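Local coordinates for bifunctional protein PutA (Bradyrhizobium diazoefficiens, PDB 6BSN) that probably oxidises proline to glutamate in two steps, pairing a flavin-dependent proline dehydrogenase with an NAD-dependent aldehyde dehydrogenase in a single chain, at residues G104-H109 with T137-I142; H109-T114 with S922-S927; A561-W566 with G677-A682; R851-A856 with H873-T878. The protein carries 1 engineered substitution. All coordinates share one frame; numbering follows the deposited sequence.

How the contacts relate
Contacts 1 and 2 adjoin, their centres 8 Å apart, and share helix 106-118 and His109. Thr141 OG1 of contact 1 lies 2.6 Å from Glu110 OE2 of contact 2, and Gly140 N lies 2.7 Å from Asp926 OD1, both probable hydrogen bonds. Contact 1 is internal to the DNA-binding-domain family region, whereas contact 2 ties that region to the aldehyde dehydrogenase part. Contacts 3 and 4 both belong to that latter part, yet their centres are 49 Å apart, and contact 4 is about 29 Å from contact 2, centre to centre. None of the four lines a catalytic or ligand-binding site, although the side chain of Asn678 in contact 3 is about 10 Å from a bound proline.

Contact 1 (G104-H109 with T137-I142); sequences GDFIHH and TPDGTI
With chi1 at -51°, Phe106 CG lies beside the backbone N and anti to the carbonyl carbon, which lays the ring along the 137-139 backbone, while Asp139, its CG set between backbone N and carbonyl carbon (chi1 53°), swings its carboxylate toward Ile107. Phe106 CB comes to 3.1 Å from Asp139 O, and its CE2 rests 3.5 Å from Pro138 CA. At the ring edge, Ile142 CG2 lies 4.3 Å from Phe106 CD1, one branched apolar chain against a flat one. Ile107 crosses Asp139 at about a right angle, its CD1 3.6 Å from Asp139 CG. A water takes the N-H of Ile107 (3.1 Å to N) and donates to Asp139 OD1 (2.8 Å), linking the first helical turn to the carboxylate. Gly140 suits its place: its phi is positive, and a CB would collide with Ile107 CG1. Replacing Phe106 by alanine would probably open a gap over Pro138 and leave Ile142 CG2 without its aromatic edge. The starts of helices 106-118 and 140-149 thus meet here, with Thr141 against helix 71-85 and the His109 ring edge-to-face with Phe96 of helix 90-99.

Contact 2 (H109-T114 with S922-S927); sequences HETKST and SRIDDS
Arg923 and Glu110 approach with guanidinium and carboxylate planes 28° apart, and a single N-H meets a single oxygen. NH1 of Arg923 donates to Glu110 OE2 at 2.8 Å (N-H...O angle 146°), received on the anti lone pair of OE2, the one facing away from OE1. The carboxylate oxygen sits near the edge of the guanidinium but 22° out of its plane. Glu110 is extended, which carries its carboxylate from the helix to the arginine, and the same OE2 is also hydrogen-bonded by Thr141 OG1.

Thr114 and Arg923 extend toward each other from their two segments. NH2 of Arg923 donates to Thr114 OG1 at 2.9 Å, again tilted from the guanidinium plane. Thr114 OG1 gives its own proton to Glu110 O, 2.7 Å away and almost straight in line with that carbonyl, so the hydroxyl is fixed in rotation and can receive the arginine. A water adds a further link: it accepts from Arg923 NH1 (3.1 Å) and donates to Ser113 OG (2.9 Å).

Ile924 runs antiparallel alongside the Glu110 chain, placing CG1 3.6 Å from Glu110 OE1, and its apolar tip CD1 turns to Thr111, whose OG1 is bonded to Ile107 O. Within 922-927 itself, Ser922 OG accepts from Ile924 N at 3.0 Å, an ST turn that shapes the backbone just ahead of helix 925-934. The arrangement is a buried interdomain joint, in which one helix of the DNA-binding-domain family region meets the strand-to-helix turn between strand 917-921 and helix 925-934 of the aldehyde dehydrogenase part.

Contact 3 (A561-W566 with G677-A682); sequences AGFAGW and GNSVVA
Gly677 closes helix 664-675 in a Schellman motif, and the turn it makes into strand 679-683 is met by Phe563 and Trp566 of helix 549-568. Its phi of 94° is what suits glycine: a CB would be jammed against the preceding carbonyl oxygen.

Phe563 carries its CG anti to the backbone N (chi1 164°), which sends the ring along the turn. CE1 of Phe563 approaches Gly677 O obliquely at 3.4 Å, while Asn678 CA lies near the ring plane, 4.2 Å from CD1. At the root of the side chain, Phe563 CB is 3.7 Å from Ser679 OG, and that hydroxyl is hydrogen-bonded to Ala559 O one turn earlier in the same helix. A small polar residue thus fits closely under the helix and still reaches a carbonyl of it.

Trp566, its CG likewise opposite the backbone N (chi1 -177°), is thereby pointed at the turn, and its CD1 comes obliquely to 3.2 Å from Asn678 O. NE1 of Trp566 gives its hydrogen bond to Leu674 O, in the last turn of helix 664-675, so the indole is held by the very helix end that Gly677 terminates. The CB of Asn678 points away from helix 549-568, and its amide has other partners: OD1 accepts from the backbone N of Arg650 and Gly651, and ND2 bonds Ala673 O and Phe977 O. Phe563 also packs on Gln936 of the second subunit.

Strand 641-656, helix 664-675 and parallel strand 679-683 form the beta-alpha-beta crossover expected of the Rossmann-type NAD-binding domain of aldehyde dehydrogenases; here helix 549-568 packs on its helix-to-strand turn.

Contact 4 (R851-A856 with H873-T878); sequences RMKTEA and HIFELT
Met852 and Phe875 form the CH-pi centre of the contact: Met852 CB stands over the middle of the Phe875 ring, 3.5 Å from its centroid and only 4° off the ring normal. The sulfur follows at a distance, SD 5.3 Å from the same centroid above that face, a Met-aromatic contact. The bend at chi2 (-71°) carries SD farther from the ring, toward Leu877.

Apolar packing fills the flanks. Met852 SD lies 3.9 Å from Leu877 CD2, and Ala856 CB reaches the same methyl at 3.7 Å. Lys853 lends its aliphatic part, with CG in the ring plane at the edge, 3.8 Å from Phe875 CE2. A leucine at Phe875 lacks the flat ring, and Met852 CB would probably be left without its aromatic face and Lys853 CG without its edge, opening a gap.

Side-chain packing on backbone brings Ala856 CB to 3.1 Å from Glu876 O, a tight spot that a short side chain suits; within the helix end, Ala856 N bonds Met852 O at 2.8 Å.

Helix 839-855 here covers strand 873-876, which runs between antiparallel strand 857-861 and parallel strand 891-897; Met852 also touches His893, and Ile874 packs on helix 804-819.

Contact 1 (G104-H109 with T137-I142)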
loop_
_atom_site.group_PDB
_atom_site.type_symbol
_atom_site.label_atom_id
_atom_site.label_comp_id
_atom_site.label_asym_id
_atom_site.label_seq_id
_atom_site.Cartn_x
_atom_site.Cartn_y
_atom_site.Cartn_z
ATOM N N GLY A 104 24.721 -29.481 -34.170
ATOM C CA GLY A 104 23.410 -30.012 -34.477
ATOM C C GLY A 104 23.268 -31.367 -33.813
ATOM O O GLY A 104 24.063 -31.734 -32.948
ATOM N N ASP A 105 22.234 -32.099 -34.240
ATOM C CA ASP A 105 21.881 -33.375 -33.625
ATOM C C ASP A 105 21.843 -33.260 -32.106
ATOM O O ASP A 105 22.311 -34.144 -31.390
ATOM C CB ASP A 105 22.847 -34.481 -34.045
ATOM C CG ASP A 105 22.514 -35.044 -35.406
ATOM O OD1 ASP A 105 23.395 -35.670 -36.017
ATOM O OD2 ASP A 105 21.375 -34.836 -35.871
ATOM N N PHE A 106 21.271 -32.163 -31.605
ATOM C CA PHE A 106 21.374 -31.892 -30.179
ATOM C C PHE A 106 20.653 -32.961 -29.351
ATOM O O PHE A 106 21.239 -33.540 -28.427
ATOM C CB PHE A 106 20.825 -30.501 -29.870
ATOM C CG PHE A 106 21.395 -29.409 -30.725
ATOM C CD1 PHE A 106 22.657 -28.898 -30.467
ATOM C CD2 PHE A 106 20.653 -28.870 -31.763
ATOM C CE1 PHE A 106 23.187 -27.871 -31.244
ATOM C CE2 PHE A 106 21.171 -27.849 -32.551
ATOM C CZ PHE A 106 22.449 -27.346 -32.283
ATOM N N ILE A 107 19.370 -33.217 -29.658
ATOM C CA ILE A 107 18.588 -34.211 -28.917
ATOM C C ILE A 107 19.139 -35.619 -29.153
ATOM O O ILE A 107 19.204 -36.437 -28.221
ATOM C CB ILE A 107 17.091 -34.074 -29.279
ATOM C CG1 ILE A 107 16.523 -32.804 -28.619
ATOM C CG2 ILE A 107 16.242 -35.316 -28.872
ATOM C CD1 ILE A 107 15.162 -32.385 -29.121
ATOM N N HIS A 108 19.575 -35.913 -30.386
ATOM C CA HIS A 108 20.232 -37.186 -30.684
ATOM C C HIS A 108 21.440 -37.425 -29.773
ATOM O O HIS A 108 21.610 -38.518 -29.224
ATOM C CB HIS A 108 20.651 -37.220 -32.159
ATOM C CG HIS A 108 21.239 -38.530 -32.609
ATOM N ND1 HIS A 108 20.486 -39.678 -32.748
ATOM C CD2 HIS A 108 22.491 -38.863 -32.988
ATOM C CE1 HIS A 108 21.253 -40.662 -33.177
ATOM N NE2 HIS A 108 22.475 -40.194 -33.333
ATOM N N HIS A 109 22.289 -36.410 -29.581
ATOM C CA HIS A 109 23.453 -36.613 -28.715
ATOM C C HIS A 109 23.043 -36.814 -27.272
ATOM O O HIS A 109 23.629 -37.647 -26.570
ATOM C CB HIS A 109 24.421 -35.437 -28.821
ATOM C CG HIS A 109 24.987 -35.275 -30.186
ATOM N ND1 HIS A 109 25.450 -34.071 -30.665
ATOM C CD2 HIS A 109 25.154 -36.170 -31.186
ATOM C CE1 HIS A 109 25.872 -34.231 -31.906
ATOM N NE2 HIS A 109 25.713 -35.497 -32.241
ATOM N N THR A 137 17.715 -25.926 -35.671
ATOM C CA THR A 137 17.122 -25.262 -34.515
ATOM C C THR A 137 17.712 -25.801 -33.215
ATOM O O THR A 137 17.613 -27.008 -32.945
ATOM C CB THR A 137 15.604 -25.458 -34.514
ATOM O OG1 THR A 137 15.025 -24.784 -35.639
ATOM C CG2 THR A 137 14.984 -24.926 -33.221
ATOM N N PRO A 138 18.337 -24.977 -32.416
ATOM C CA PRO A 138 18.956 -25.483 -31.188
ATOM C C PRO A 138 17.925 -25.867 -30.137
ATOM O O PRO A 138 17.467 -25.006 -29.381
ATOM C CB PRO A 138 19.821 -24.303 -30.720
ATOM C CG PRO A 138 19.981 -23.429 -31.920
ATOM C CD PRO A 138 18.717 -23.587 -32.709
ATOM N N ASP A 139 17.565 -27.145 -30.058
ATOM C CA ASP A 139 16.648 -27.623 -29.022
ATOM C C ASP A 139 17.325 -28.714 -28.195
ATOM O O ASP A 139 18.485 -29.059 -28.406
ATOM C CB ASP A 139 15.328 -28.125 -29.623
ATOM C CG ASP A 139 15.528 -29.154 -30.715
ATOM O OD1 ASP A 139 16.681 -29.560 -30.978
ATOM O OD2 ASP A 139 14.523 -29.538 -31.338
ATOM N N GLY A 140 16.574 -29.270 -27.258
ATOM C CA GLY A 140 17.128 -30.185 -26.292
ATOM C C GLY A 140 17.893 -29.448 -25.212
ATOM O O GLY A 140 18.116 -28.231 -25.264
ATOM N N THR A 141 18.302 -30.211 -24.203
ATOM C CA THR A 141 19.121 -29.629 -23.146
ATOM C C THR A 141 20.412 -29.067 -23.719
ATOM O O THR A 141 20.887 -28.011 -23.288
ATOM C CB THR A 141 19.438 -30.678 -22.087
ATOM O OG1 THR A 141 18.230 -31.358 -21.722
ATOM C CG2 THR A 141 20.059 -30.022 -20.848
ATOM N N ILE A 142 20.985 -29.758 -24.700
ATOM C CA ILE A 142 22.246 -29.314 -25.272
ATOM C C ILE A 142 22.020 -28.154 -26.228
ATOM O O ILE A 142 22.790 -27.194 -26.239
ATOM C CB ILE A 142 22.972 -30.488 -25.959
ATOM C CG1 ILE A 142 23.237 -31.609 -24.953
ATOM C CG2 ILE A 142 24.283 -30.018 -26.593
ATOM C CD1 ILE A 142 23.794 -32.879 -25.633
HETATM O O HOH W 1 19.957 -31.974 -26.336
HETATM O O HOH W 2 17.931 -31.884 -31.994
#

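Contact 2 (H109-T114 with S922-S927)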
loop_
_atom_site.group_PDB
_atom_site.type_symbol
_atom_site.label_atom_id
_atom_site.label_comp_id
_atom_site.label_asym_id
_atom_site.label_seq_id
_atom_site.Cartn_x
_atom_site.Cartn_y
_atom_site.Cartn_z
ATOM N N HIS A 109 22.289 -36.410 -29.581
ATOM C CA HIS A 109 23.453 -36.613 -28.715
ATOM C C HIS A 109 23.043 -36.814 -27.272
ATOM O O HIS A 109 23.629 -37.647 -26.570
ATOM C CB HIS A 109 24.421 -35.437 -28.821
ATOM C CG HIS A 109 24.987 -35.275 -30.186
ATOM N ND1 HIS A 109 25.450 -34.071 -30.665
ATOM C CD2 HIS A 109 25.154 -36.170 -31.186
ATOM C CE1 HIS A 109 25.872 -34.231 -31.906
ATOM N NE2 HIS A 109 25.713 -35.497 -32.241
ATOM N N GLU A 110 22.049 -36.046 -26.807
ATOM C CA GLU A 110 21.590 -36.199 -25.436
ATOM C C GLU A 110 20.939 -37.561 -25.226
ATOM O O GLU A 110 21.126 -38.191 -24.180
ATOM C CB GLU A 110 20.609 -35.085 -25.097
ATOM C CG GLU A 110 20.180 -35.118 -23.663
ATOM C CD GLU A 110 19.305 -33.933 -23.263
ATOM O OE1 GLU A 110 18.874 -33.151 -24.147
ATOM O OE2 GLU A 110 19.056 -33.796 -22.051
ATOM N N THR A 111 20.161 -38.016 -26.211
ATOM C CA THR A 111 19.456 -39.289 -26.099
ATOM C C THR A 111 20.422 -40.459 -26.182
ATOM O O THR A 111 20.359 -41.384 -25.366
ATOM C CB THR A 111 18.396 -39.387 -27.196
ATOM O OG1 THR A 111 17.455 -38.312 -27.023
ATOM C CG2 THR A 111 17.645 -40.688 -27.108
ATOM N N LYS A 112 21.326 -40.436 -27.168
ATOM C CA LYS A 112 22.278 -41.533 -27.314
ATOM C C LYS A 112 23.195 -41.629 -26.106
ATOM O O LYS A 112 23.477 -42.732 -25.616
ATOM C CB LYS A 112 23.105 -41.367 -28.593
ATOM C CG LYS A 112 22.348 -41.724 -29.875
ATOM C CD LYS A 112 21.942 -43.189 -29.889
ATOM C CE LYS A 112 21.354 -43.580 -31.245
ATOM N NZ LYS A 112 21.143 -45.059 -31.355
ATOM N N SER A 113 23.705 -40.490 -25.632
ATOM C CA SER A 113 24.658 -40.579 -24.531
ATOM C C SER A 113 23.979 -41.116 -23.279
ATOM O O SER A 113 24.605 -41.829 -22.489
ATOM C CB SER A 113 25.324 -39.221 -24.266
ATOM O OG SER A 113 24.389 -38.242 -23.835
ATOM N N THR A 114 22.692 -40.818 -23.094
ATOM C CA THR A 114 22.016 -41.364 -21.925
ATOM C C THR A 114 21.697 -42.843 -22.110
ATOM O O THR A 114 21.812 -43.626 -21.157
ATOM C CB THR A 114 20.744 -40.569 -21.623
ATOM O OG1 THR A 114 21.046 -39.173 -21.672
ATOM C CG2 THR A 114 20.221 -40.899 -20.232
ATOM N N SER A 922 10.932 -37.953 -19.573
ATOM C CA SER A 922 11.947 -37.365 -20.432
ATOM C C SER A 922 12.655 -36.267 -19.668
ATOM O O SER A 922 12.025 -35.548 -18.886
ATOM C CB SER A 922 11.344 -36.780 -21.704
ATOM O OG SER A 922 12.359 -36.189 -22.506
ATOM N N ARG A 923 13.969 -36.166 -19.880
ATOM C CA ARG A 923 14.730 -35.034 -19.377
ATOM C C ARG A 923 14.567 -33.813 -20.267
ATOM O O ARG A 923 14.873 -32.702 -19.834
ATOM C CB ARG A 923 16.221 -35.408 -19.271
ATOM C CG ARG A 923 17.100 -34.401 -18.502
ATOM C CD ARG A 923 18.542 -34.496 -18.958
ATOM N NE ARG A 923 19.089 -35.829 -18.735
ATOM C CZ ARG A 923 20.003 -36.389 -19.517
ATOM N NH1 ARG A 923 20.436 -35.745 -20.593
ATOM N NH2 ARG A 923 20.450 -37.607 -19.254
ATOM N N ILE A 924 14.078 -33.995 -21.491
ATOM C CA ILE A 924 14.187 -32.983 -22.538
ATOM C C ILE A 924 12.934 -32.103 -22.532
ATOM O O ILE A 924 11.857 -32.519 -22.971
ATOM C CB ILE A 924 14.403 -33.634 -23.906
ATOM C CG1 ILE A 924 15.571 -34.626 -23.834
ATOM C CG2 ILE A 924 14.602 -32.563 -24.979
ATOM C CD1 ILE A 924 15.878 -35.306 -25.155
ATOM N N ASP A 925 13.089 -30.862 -22.061
ATOM C CA ASP A 925 11.944 -29.965 -21.961
ATOM C C ASP A 925 11.298 -29.717 -23.317
ATOM O O ASP A 925 10.070 -29.649 -23.408
ATOM C CB ASP A 925 12.357 -28.648 -21.314
ATOM C CG ASP A 925 12.669 -28.811 -19.839
ATOM O OD1 ASP A 925 12.136 -29.753 -19.228
ATOM O OD2 ASP A 925 13.436 -28.002 -19.280
ATOM N N ASP A 926 12.098 -29.577 -24.384
ATOM C CA ASP A 926 11.498 -29.339 -25.695
ATOM C C ASP A 926 10.658 -30.532 -26.151
ATOM O O ASP A 926 9.651 -30.355 -26.853
ATOM C CB ASP A 926 12.575 -29.020 -26.742
ATOM C CG ASP A 926 13.290 -27.688 -26.472
ATOM O OD1 ASP A 926 14.535 -27.684 -26.379
ATOM O OD2 ASP A 926 12.610 -26.654 -26.299
ATOM N N SER A 927 11.065 -31.754 -25.785
ATOM C CA SER A 927 10.271 -32.928 -26.121
ATOM C C SER A 927 8.969 -32.940 -25.339
ATOM O O SER A 927 7.886 -33.163 -25.904
ATOM C CB SER A 927 11.067 -34.210 -25.832
ATOM O OG SER A 927 12.188 -34.292 -26.660
HETATM O O HOH W 3 23.140 -36.271 -22.104
#

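Contact 3 (A561-W566 with G677-A682)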
loop_
_atom_site.group_PDB
_atom_site.type_symbol
_atom_site.label_atom_id
_atom_site.label_comp_id
_atom_site.label_asym_id
_atom_site.label_seq_id
_atom_site.Cartn_x
_atom_site.Cartn_y
_atom_site.Cartn_z
ATOM N N ALA A 561 -39.408 -32.047 -4.452
ATOM C CA ALA A 561 -40.098 -31.203 -3.482
ATOM C C ALA A 561 -39.125 -30.536 -2.522
ATOM O O ALA A 561 -39.423 -29.457 -1.992
ATOM C CB ALA A 561 -41.135 -32.016 -2.701
ATOM N N GLY A 562 -37.973 -31.170 -2.272
ATOM C CA GLY A 562 -36.975 -30.562 -1.412
ATOM C C GLY A 562 -36.071 -29.562 -2.099
ATOM O O GLY A 562 -35.308 -28.866 -1.420
ATOM N N PHE A 563 -36.161 -29.465 -3.428
ATOM C CA PHE A 563 -35.247 -28.622 -4.189
ATOM C C PHE A 563 -35.368 -27.152 -3.790
ATOM O O PHE A 563 -34.354 -26.471 -3.579
ATOM C CB PHE A 563 -35.503 -28.798 -5.688
ATOM C CG PHE A 563 -34.892 -27.712 -6.530
ATOM C CD1 PHE A 563 -33.519 -27.521 -6.552
ATOM C CD2 PHE A 563 -35.694 -26.861 -7.269
ATOM C CE1 PHE A 563 -32.954 -26.505 -7.308
ATOM C CE2 PHE A 563 -35.141 -25.835 -8.036
ATOM C CZ PHE A 563 -33.768 -25.660 -8.055
ATOM N N ALA A 564 -36.602 -26.635 -3.735
ATOM C CA ALA A 564 -36.837 -25.205 -3.516
ATOM C C ALA A 564 -36.157 -24.699 -2.249
ATOM O O ALA A 564 -35.449 -23.685 -2.276
ATOM C CB ALA A 564 -38.345 -24.925 -3.455
ATOM N N GLY A 565 -36.365 -25.394 -1.129
ATOM C CA GLY A 565 -35.758 -24.962 0.118
ATOM C C GLY A 565 -34.241 -25.108 0.140
ATOM O O GLY A 565 -33.535 -24.238 0.648
ATOM N N TRP A 566 -33.715 -26.202 -0.403
ATOM C CA TRP A 566 -32.260 -26.351 -0.413
ATOM C C TRP A 566 -31.623 -25.308 -1.307
ATOM O O TRP A 566 -30.665 -24.644 -0.904
ATOM C CB TRP A 566 -31.861 -27.749 -0.875
ATOM C CG TRP A 566 -30.387 -27.983 -0.846
ATOM C CD1 TRP A 566 -29.575 -28.277 -1.909
ATOM C CD2 TRP A 566 -29.538 -27.932 0.300
ATOM N NE1 TRP A 566 -28.283 -28.432 -1.490
ATOM C CE2 TRP A 566 -28.230 -28.226 -0.138
ATOM C CE3 TRP A 566 -29.759 -27.688 1.657
ATOM C CZ2 TRP A 566 -27.148 -28.276 0.729
ATOM C CZ3 TRP A 566 -28.682 -27.719 2.513
ATOM C CH2 TRP A 566 -27.393 -28.022 2.048
ATOM N N GLY A 677 -26.681 -26.107 -4.964
ATOM C CA GLY A 677 -28.064 -25.815 -4.653
ATOM C C GLY A 677 -29.079 -26.773 -5.236
ATOM O O GLY A 677 -30.274 -26.464 -5.227
ATOM N N ASN A 678 -28.643 -27.919 -5.742
ATOM C CA ASN A 678 -29.541 -28.941 -6.243
ATOM C C ASN A 678 -29.836 -29.965 -5.156
ATOM O O ASN A 678 -28.989 -30.247 -4.309
ATOM C CB ASN A 678 -28.925 -29.655 -7.448
ATOM C CG ASN A 678 -28.459 -28.691 -8.514
ATOM O OD1 ASN A 678 -29.270 -28.206 -9.310
ATOM N ND2 ASN A 678 -27.138 -28.413 -8.551
ATOM N N SER A 679 -31.051 -30.515 -5.181
ATOM C CA SER A 679 -31.301 -31.765 -4.482
ATOM C C SER A 679 -30.756 -32.910 -5.327
ATOM O O SER A 679 -30.526 -32.760 -6.529
ATOM C CB SER A 679 -32.800 -31.955 -4.212
ATOM O OG SER A 679 -33.538 -31.864 -5.414
ATOM N N VAL A 680 -30.530 -34.061 -4.695
ATOM C CA VAL A 680 -29.799 -35.145 -5.349
ATOM C C VAL A 680 -30.492 -36.477 -5.099
ATOM O O VAL A 680 -30.873 -36.784 -3.964
ATOM C CB VAL A 680 -28.339 -35.203 -4.863
ATOM C CG1 VAL A 680 -27.601 -36.391 -5.484
ATOM C CG2 VAL A 680 -27.625 -33.897 -5.197
ATOM N N VAL A 681 -30.672 -37.259 -6.166
ATOM C CA VAL A 681 -30.935 -38.693 -6.081
ATOM C C VAL A 681 -29.674 -39.413 -6.545
ATOM O O VAL A 681 -29.243 -39.242 -7.696
ATOM C CB VAL A 681 -32.148 -39.118 -6.925
ATOM C CG1 VAL A 681 -32.355 -40.612 -6.785
ATOM C CG2 VAL A 681 -33.395 -38.387 -6.477
ATOM N N ALA A 682 -29.090 -40.223 -5.662
ATOM C CA ALA A 682 -27.786 -40.846 -5.885
ATOM C C ALA A 682 -27.954 -42.349 -6.043
ATOM O O ALA A 682 -28.564 -43.009 -5.193
ATOM C CB ALA A 682 -26.819 -40.552 -4.733
#

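Contact 4 (R851-A856 with H873-T878)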
loop_
_atom_site.group_PDB
_atom_site.type_symbol
_atom_site.label_atom_id
_atom_site.label_comp_id
_atom_site.label_asym_id
_atom_site.label_seq_id
_atom_site.Cartn_x
_atom_site.Cartn_y
_atom_site.Cartn_z
ATOM N N ARG A 851 -6.769 -63.595 -25.119
ATOM C CA ARG A 851 -6.684 -63.067 -26.479
ATOM C C ARG A 851 -5.299 -62.488 -26.760
ATOM O O ARG A 851 -4.712 -62.749 -27.819
ATOM C CB ARG A 851 -7.767 -61.991 -26.679
ATOM C CG ARG A 851 -8.244 -61.770 -28.125
ATOM C CD ARG A 851 -7.652 -60.511 -28.783
ATOM N NE ARG A 851 -8.601 -59.392 -28.809
ATOM C CZ ARG A 851 -8.318 -58.162 -29.240
ATOM N NH1 ARG A 851 -7.103 -57.870 -29.696
ATOM N NH2 ARG A 851 -9.251 -57.218 -29.214
ATOM N N MET A 852 -4.756 -61.713 -25.817
ATOM C CA MET A 852 -3.449 -61.106 -26.022
ATOM C C MET A 852 -2.341 -62.150 -26.081
ATOM O O MET A 852 -1.380 -61.976 -26.839
ATOM C CB MET A 852 -3.162 -60.084 -24.917
ATOM C CG MET A 852 -3.941 -58.808 -25.050
ATOM S SD MET A 852 -3.378 -57.785 -26.416
ATOM C CE MET A 852 -4.705 -58.025 -27.598
ATOM N N LYS A 853 -2.453 -63.239 -25.304
ATOM C CA LYS A 853 -1.456 -64.311 -25.386
ATOM C C LYS A 853 -1.361 -64.894 -26.790
ATOM O O LYS A 853 -0.278 -65.308 -27.214
ATOM C CB LYS A 853 -1.766 -65.433 -24.391
ATOM C CG LYS A 853 -1.511 -65.086 -22.937
ATOM C CD LYS A 853 -1.634 -66.330 -22.061
ATOM C CE LYS A 853 -1.492 -65.970 -20.593
ATOM N NZ LYS A 853 -2.191 -66.957 -19.735
ATOM N N THR A 854 -2.466 -64.966 -27.522
ATOM C CA THR A 854 -2.357 -65.484 -28.878
ATOM C C THR A 854 -1.987 -64.408 -29.886
ATOM O O THR A 854 -1.573 -64.749 -30.998
ATOM C CB THR A 854 -3.662 -66.167 -29.350
ATOM O OG1 THR A 854 -4.537 -65.191 -29.916
ATOM C CG2 THR A 854 -4.375 -66.900 -28.226
ATOM N N GLU A 855 -2.105 -63.129 -29.524
ATOM C CA GLU A 855 -1.985 -62.033 -30.476
ATOM C C GLU A 855 -0.705 -61.225 -30.328
ATOM O O GLU A 855 -0.309 -60.549 -31.279
ATOM C CB GLU A 855 -3.165 -61.060 -30.308
ATOM C CG GLU A 855 -3.794 -60.572 -31.587
ATOM C CD GLU A 855 -4.633 -61.649 -32.229
ATOM O OE1 GLU A 855 -5.188 -62.483 -31.482
ATOM O OE2 GLU A 855 -4.728 -61.679 -33.472
ATOM N N ALA A 856 -0.059 -61.263 -29.168
ATOM C CA ALA A 856 1.040 -60.350 -28.910
ATOM C C ALA A 856 2.039 -61.003 -27.964
ATOM O O ALA A 856 1.745 -61.988 -27.281
ATOM C CB ALA A 856 0.535 -59.018 -28.332
ATOM N N HIS A 873 -0.085 -58.275 -15.682
ATOM C CA HIS A 873 0.344 -58.838 -16.954
ATOM C C HIS A 873 1.020 -57.759 -17.788
ATOM O O HIS A 873 0.684 -56.575 -17.692
ATOM C CB HIS A 873 -0.836 -59.432 -17.750
ATOM C CG HIS A 873 -1.234 -60.795 -17.299
ATOM N ND1 HIS A 873 -1.734 -61.045 -16.042
ATOM C CD2 HIS A 873 -1.198 -61.989 -17.935
ATOM C CE1 HIS A 873 -1.985 -62.336 -15.919
ATOM N NE2 HIS A 873 -1.672 -62.930 -17.055
ATOM N N ILE A 874 1.990 -58.169 -18.602
ATOM C CA ILE A 874 2.672 -57.242 -19.495
ATOM C C ILE A 874 2.732 -57.867 -20.868
ATOM O O ILE A 874 3.314 -58.941 -21.033
ATOM C CB ILE A 874 4.085 -56.875 -19.020
ATOM C CG1 ILE A 874 4.058 -56.337 -17.590
ATOM C CG2 ILE A 874 4.656 -55.848 -19.952
ATOM C CD1 ILE A 874 5.451 -56.121 -17.013
ATOM N N PHE A 875 2.145 -57.193 -21.851
ATOM C CA PHE A 875 2.169 -57.642 -23.232
ATOM C C PHE A 875 2.837 -56.580 -24.090
ATOM O O PHE A 875 2.683 -55.380 -23.852
ATOM C CB PHE A 875 0.747 -57.903 -23.776
ATOM C CG PHE A 875 0.053 -59.070 -23.142
ATOM C CD1 PHE A 875 -0.838 -58.879 -22.100
ATOM C CD2 PHE A 875 0.277 -60.363 -23.605
ATOM C CE1 PHE A 875 -1.486 -59.961 -21.516
ATOM C CE2 PHE A 875 -0.351 -61.447 -23.020
ATOM C CZ PHE A 875 -1.242 -61.249 -21.979
ATOM N N GLU A 876 3.567 -57.021 -25.104
ATOM C CA GLU A 876 4.159 -56.110 -26.069
ATOM C C GLU A 876 3.414 -56.259 -27.383
ATOM O O GLU A 876 3.172 -57.377 -27.847
ATOM C CB GLU A 876 5.664 -56.354 -26.278
ATOM C CG GLU A 876 6.230 -55.472 -27.409
ATOM C CD GLU A 876 7.758 -55.482 -27.508
ATOM O OE1 GLU A 876 8.293 -54.773 -28.394
ATOM O OE2 GLU A 876 8.414 -56.201 -26.721
ATOM N N LEU A 877 3.039 -55.140 -27.961
ATOM C CA LEU A 877 2.317 -55.142 -29.211
ATOM C C LEU A 877 3.244 -54.734 -30.341
ATOM O O LEU A 877 4.236 -54.031 -30.143
ATOM C CB LEU A 877 1.130 -54.180 -29.143
ATOM C CG LEU A 877 0.274 -54.234 -27.883
ATOM C CD1 LEU A 877 -0.602 -52.967 -27.764
ATOM C CD2 LEU A 877 -0.573 -55.491 -27.872
ATOM N N THR A 878 2.886 -55.166 -31.543
ATOM C CA THR A 878 3.571 -54.685 -32.731
ATOM C C THR A 878 3.215 -53.235 -33.001
ATOM O O THR A 878 4.080 -52.433 -33.357
ATOM C CB THR A 878 3.182 -55.546 -33.935
ATOM O OG1 THR A 878 3.701 -56.869 -33.770
ATOM C CG2 THR A 878 3.690 -54.939 -35.231
#